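Local coordinates for NAF1 (Saccharomyces cerevisiae, PDB 2V3M), which binds RNA and is required for maturation of box H/ACA snoRNPs, joining the assembling complex and later giving way to Gar1, at residues T69-L74 against Y86-P91; N42-H47 against N96-L101. One frame throughout, in Å; residues are numbered along the deposited sequence.

Overall arrangement
Two buried contacts illustrate how a small sheet of antiparallel strands is folded upon itself and then covered by a helix. Interaction 1 lies closer to the centre of the chain and is mainly aliphatic: branched side chains of residues 86-91 rest on the backbone and side chains of residues 69-74. Interaction 2, farther out, sets helix 95-102 against the start of strand 43-48, and there an aromatic ring meets backbone and amide atoms as well as methyl groups. The two share a sheet, since strands 85-89 and 43-48 are neighbours joined by probable hydrogen bonds such as Ile88 N to Ile44 O. Within neither contact does a hydrogen bond cross between the segments.

Interaction 1: T69-L74 against Y86-P91; sequences TLIGML and YRIKLP
Strand 70-73 crosses strand 86-89 almost at right angles (97°), their axes 6.4 Å apart at the closest, and the backbones come nearest where Leu74 passes Ile88. No hydrogen bond spans the crossing, which is held by packing. Ile88 occupies its middle. With chi1 at -66° its CG2 branch stands opposite the backbone N and lies against the Gly72-Met73 peptide and the carbonyl O of Met73, with CG1 beside the same oxygen. The same CG2 meets CG2 of Ile71 at 4.2 Å, one methyl against another. Leu90 follows the strand and brings CD2 to the carbonyl O of Ile71. Gly72 lies where a side chain would head into Ile88 and Leu90, and at its phi of 154° any CB would also jam against the carbonyl O of Ile71, so glycine suits both backbone and space. Both Ile71 and Gly72 bond through the backbone to Phe63 of neighbouring strand 62-65, forming a classic beta bulge. Just beyond Leu74 the chain changes partners: Thr75 pairs with Arg87 through the backbone and its OG1 takes a hydrogen bond from Lys89 N, leading into strand 76-78 beside strand 85-89. This route, from one border of the sheet to the other, is consistent with the closed beta barrel of the homologous Gar1 core. At the far end of the crossing, CD1 of Leu74 sits 4.0 Å from CB of Tyr86 and lies obliquely to its ring near CD2.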
# COMPACT_ATOMS: atom_id res chain seq x y z
N THR A 69 5.71 6.00 19.29
CA THR A 69 6.52 5.06 18.58
C THR A 69 6.72 5.70 17.21
O THR A 69 5.79 6.00 16.49
CB THR A 69 5.86 3.70 18.44
OG1 THR A 69 5.77 3.09 19.73
CG2 THR A 69 6.71 2.85 17.55
N LEU A 70 7.98 5.94 16.88
CA LEU A 70 8.32 6.61 15.67
C LEU A 70 8.18 5.70 14.43
O LEU A 70 8.85 4.63 14.41
CB LEU A 70 9.74 7.05 15.79
CG LEU A 70 10.42 7.24 14.40
CD1 LEU A 70 10.08 8.64 13.93
CD2 LEU A 70 12.00 7.02 14.30
N ILE A 71 7.37 6.12 13.43
CA ILE A 71 7.23 5.36 12.22
C ILE A 71 8.30 5.71 11.19
O ILE A 71 9.18 4.93 10.78
CB ILE A 71 5.93 5.56 11.59
CG1 ILE A 71 4.82 5.04 12.54
CG2 ILE A 71 6.01 4.84 10.22
CD1 ILE A 71 3.44 5.16 11.99
N GLY A 72 8.28 6.94 10.79
CA GLY A 72 9.39 7.41 9.94
C GLY A 72 8.93 8.58 9.07
O GLY A 72 7.97 9.34 9.36
N MSE A 73 9.65 8.80 8.00
CA MSE A 73 9.52 10.09 7.33
C MSE A 73 8.79 9.90 6.05
O MSE A 73 8.93 8.85 5.38
CB MSE A 73 10.83 10.52 6.93
CG MSE A 73 10.82 11.93 6.74
SE MSE A 73 12.01 11.94 8.20
CE MSE A 73 13.37 13.18 7.82
N LEU A 74 8.02 10.89 5.65
CA LEU A 74 7.15 10.71 4.44
C LEU A 74 7.94 10.42 3.17
O LEU A 74 8.95 11.03 2.84
CB LEU A 74 6.40 11.99 4.15
CG LEU A 74 5.50 11.95 2.92
CD1 LEU A 74 4.35 11.02 3.21
CD2 LEU A 74 4.87 13.24 2.71
N TYR A 86 -0.31 7.71 2.47
CA TYR A 86 1.03 8.14 2.66
C TYR A 86 1.88 6.91 2.68
O TYR A 86 1.52 5.90 3.28
CB TYR A 86 1.10 8.86 3.95
CG TYR A 86 0.22 10.04 3.99
CD1 TYR A 86 -0.67 10.25 5.05
CD2 TYR A 86 0.23 10.97 2.96
CE1 TYR A 86 -1.51 11.37 5.09
CE2 TYR A 86 -0.54 12.10 3.01
CZ TYR A 86 -1.43 12.31 4.08
OH TYR A 86 -2.22 13.47 4.08
N ARG A 87 3.00 6.93 1.99
CA ARG A 87 3.92 5.80 2.06
C ARG A 87 5.24 6.17 2.70
O ARG A 87 5.91 7.17 2.25
CB ARG A 87 4.11 5.32 0.66
CG ARG A 87 4.94 4.08 0.47
CD ARG A 87 5.24 4.02 -1.08
NE ARG A 87 6.62 3.73 -1.25
CZ ARG A 87 7.47 4.33 -2.07
NH1 ARG A 87 7.13 5.29 -2.90
NH2 ARG A 87 8.73 3.91 -2.10
N ILE A 88 5.60 5.41 3.76
CA ILE A 88 6.87 5.62 4.50
C ILE A 88 7.74 4.41 4.22
O ILE A 88 7.39 3.32 4.60
CB ILE A 88 6.66 5.79 6.00
CG1 ILE A 88 5.90 7.05 6.31
CG2 ILE A 88 8.01 5.96 6.68
CD1 ILE A 88 4.60 6.85 6.77
N LYS A 89 8.82 4.59 3.50
CA LYS A 89 9.70 3.52 3.26
C LYS A 89 10.78 3.46 4.29
O LYS A 89 11.51 4.44 4.36
CB LYS A 89 10.37 3.77 1.95
CG LYS A 89 11.51 2.86 1.65
CD LYS A 89 11.06 1.47 1.32
CE LYS A 89 12.21 0.84 0.53
NZ LYS A 89 11.94 -0.53 0.00
N LEU A 90 10.87 2.36 5.09
CA LEU A 90 11.91 2.21 6.10
C LEU A 90 13.20 1.64 5.43
O LEU A 90 13.14 0.89 4.45
CB LEU A 90 11.43 1.33 7.22
CG LEU A 90 10.21 1.80 7.97
CD1 LEU A 90 9.82 0.77 8.99
CD2 LEU A 90 10.43 3.08 8.63
N PRO A 91 14.39 2.01 5.94
CA PRO A 91 15.64 1.39 5.46
C PRO A 91 15.78 -0.02 6.01
O PRO A 91 15.01 -0.40 6.93
CB PRO A 91 16.71 2.30 6.07
CG PRO A 91 16.12 2.91 7.26
CD PRO A 91 14.65 3.03 6.98

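Interaction 2: N42-H47 against N96-L101; sequences NNIIIH and NLFDEL
Phe98 projects from its helix with chi1 at 177°, which swings the ring away from the backbone N and out over the turn at Asn42, while a chi1 of -67° places the Asn42 amide beside its own backbone N and brings its end round to the root of that ring. The ring meets this corner in two ways. Backbone N of Asn42 lies over one face, 3.4 Å from CE1 of Phe98, whereas the carbonyl O of Asn43 comes to the ring edge, in its plane, 3.6 Å from the same CE1. Farther back, OD1 of Asn42 is 3.9 Å from CG of Phe98, and the amide plane stands nearly upright to the ring, 82° away. Asn42, with positive phi, lies in the short turn between strands 30-40 and 43-48, so the helix packs on the turn of a beta hairpin. Ile44 adds the apolar part: its CD1 reaches CD1 of Phe98 at 3.8 Å, the two side chains lying alongside each other and running opposite ways. One helical turn on, CD1 of Leu101 touches CG1 of Ile44 at 3.9 Å, the two side chains crossing nearly at right angles, and both residues also touch Ile71. The helix packs across the hairpin and Ile71 of strand 70-73, consistent with its closing one end of the barrel-like sheet. A serine in place of Phe98 would probably leave the turn at Asn42 and the methyl of Ile44 without their packing partner, opening a gap between hairpin and helix. Leu90 packs on Phe98 too, and a sulfate ion, probably from the crystallisation liquor, lies about 3 Å from the side chain of Phe98. Past this corner the strand meets a second subunit, with Asn43 packing on Phe85 and Ile45 on Phe40, both of the second subunit.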
# COMPACT_ATOMS: atom_id res chain seq x y z
N ASN A 42 9.19 -3.42 3.65
CA ASN A 42 9.68 -2.23 4.31
C ASN A 42 8.90 -0.99 3.98
O ASN A 42 9.34 0.10 4.39
CB ASN A 42 11.16 -1.97 4.05
CG ASN A 42 12.05 -3.01 4.65
OD1 ASN A 42 11.88 -3.48 5.79
ND2 ASN A 42 13.04 -3.37 3.89
N ASN A 43 7.76 -1.07 3.28
CA ASN A 43 6.89 0.12 3.25
C ASN A 43 5.79 0.11 4.30
O ASN A 43 5.22 -0.97 4.56
CB ASN A 43 6.27 0.28 1.92
CG ASN A 43 7.29 0.45 0.84
OD1 ASN A 43 7.69 1.60 0.50
ND2 ASN A 43 7.70 -0.70 0.21
N ILE A 44 5.50 1.27 4.87
CA ILE A 44 4.40 1.41 5.77
C ILE A 44 3.42 2.37 5.07
O ILE A 44 3.81 3.44 4.55
CB ILE A 44 4.86 2.01 7.12
CG1 ILE A 44 5.78 1.06 7.85
CG2 ILE A 44 3.70 2.38 8.00
CD1 ILE A 44 5.32 -0.29 7.84
N ILE A 45 2.16 1.98 5.04
CA ILE A 45 1.16 2.74 4.35
C ILE A 45 0.15 3.31 5.36
O ILE A 45 -0.43 2.55 6.13
CB ILE A 45 0.39 1.86 3.41
CG1 ILE A 45 1.26 1.47 2.27
CG2 ILE A 45 -0.76 2.60 2.85
CD1 ILE A 45 2.28 2.29 1.94
N ILE A 46 -0.09 4.61 5.31
CA ILE A 46 -1.06 5.26 6.20
C ILE A 46 -2.21 5.88 5.40
O ILE A 46 -1.96 6.52 4.34
CB ILE A 46 -0.32 6.37 7.04
CG1 ILE A 46 0.82 5.62 7.75
CG2 ILE A 46 -1.31 7.18 8.01
CD1 ILE A 46 1.39 6.22 8.80
N HIS A 47 -3.43 5.70 5.84
CA HIS A 47 -4.48 6.18 5.03
C HIS A 47 -4.90 7.47 5.65
O HIS A 47 -5.22 7.48 6.86
CB HIS A 47 -5.65 5.21 5.04
CG HIS A 47 -6.68 5.49 3.98
ND1 HIS A 47 -7.81 4.71 3.80
CD2 HIS A 47 -6.77 6.47 3.04
CE1 HIS A 47 -8.53 5.17 2.79
NE2 HIS A 47 -7.92 6.24 2.31
N ASN A 96 13.55 -4.33 12.47
CA ASN A 96 12.92 -4.60 13.75
C ASN A 96 11.68 -3.70 13.98
O ASN A 96 10.67 -4.11 14.61
CB ASN A 96 13.92 -4.50 14.88
CG ASN A 96 14.85 -5.71 14.95
OD1 ASN A 96 15.60 -5.87 15.92
ND2 ASN A 96 14.80 -6.58 13.93
N LEU A 97 11.76 -2.50 13.44
CA LEU A 97 10.72 -1.52 13.62
C LEU A 97 9.56 -1.86 12.70
O LEU A 97 8.40 -1.78 13.11
CB LEU A 97 11.29 -0.12 13.35
CG LEU A 97 10.21 0.94 13.42
CD1 LEU A 97 9.72 1.09 14.83
CD2 LEU A 97 10.62 2.29 12.81
N PHE A 98 9.91 -2.24 11.48
CA PHE A 98 8.96 -2.74 10.49
C PHE A 98 8.08 -3.86 11.02
O PHE A 98 6.88 -3.75 10.94
CB PHE A 98 9.69 -3.17 9.19
CG PHE A 98 8.76 -3.76 8.13
CD1 PHE A 98 8.01 -2.92 7.34
CD2 PHE A 98 8.59 -5.15 8.01
CE1 PHE A 98 7.15 -3.43 6.41
CE2 PHE A 98 7.70 -5.67 7.08
CZ PHE A 98 7.00 -4.82 6.27
N ASP A 99 8.70 -4.91 11.56
CA ASP A 99 7.99 -6.02 12.19
C ASP A 99 7.08 -5.64 13.34
O ASP A 99 6.00 -6.21 13.53
CB ASP A 99 9.01 -7.09 12.63
CG ASP A 99 9.69 -7.77 11.41
OD1 ASP A 99 9.05 -7.88 10.31
OD2 ASP A 99 10.88 -8.18 11.53
N GLU A 100 7.52 -4.63 14.08
CA GLU A 100 6.71 -4.11 15.16
C GLU A 100 5.51 -3.35 14.65
O GLU A 100 4.44 -3.43 15.20
CB GLU A 100 7.54 -3.26 16.09
CG GLU A 100 6.79 -2.97 17.42
CD GLU A 100 7.38 -1.71 18.23
OE1 GLU A 100 6.53 -1.05 18.93
OE2 GLU A 100 8.63 -1.38 18.15
N LEU A 101 5.67 -2.62 13.57
CA LEU A 101 4.55 -1.89 13.03
C LEU A 101 3.61 -2.79 12.28
O LEU A 101 2.43 -2.65 12.49
CB LEU A 101 5.05 -0.80 12.13
CG LEU A 101 5.96 0.25 12.79
CD1 LEU A 101 6.45 1.21 11.66
CD2 LEU A 101 5.31 1.13 13.92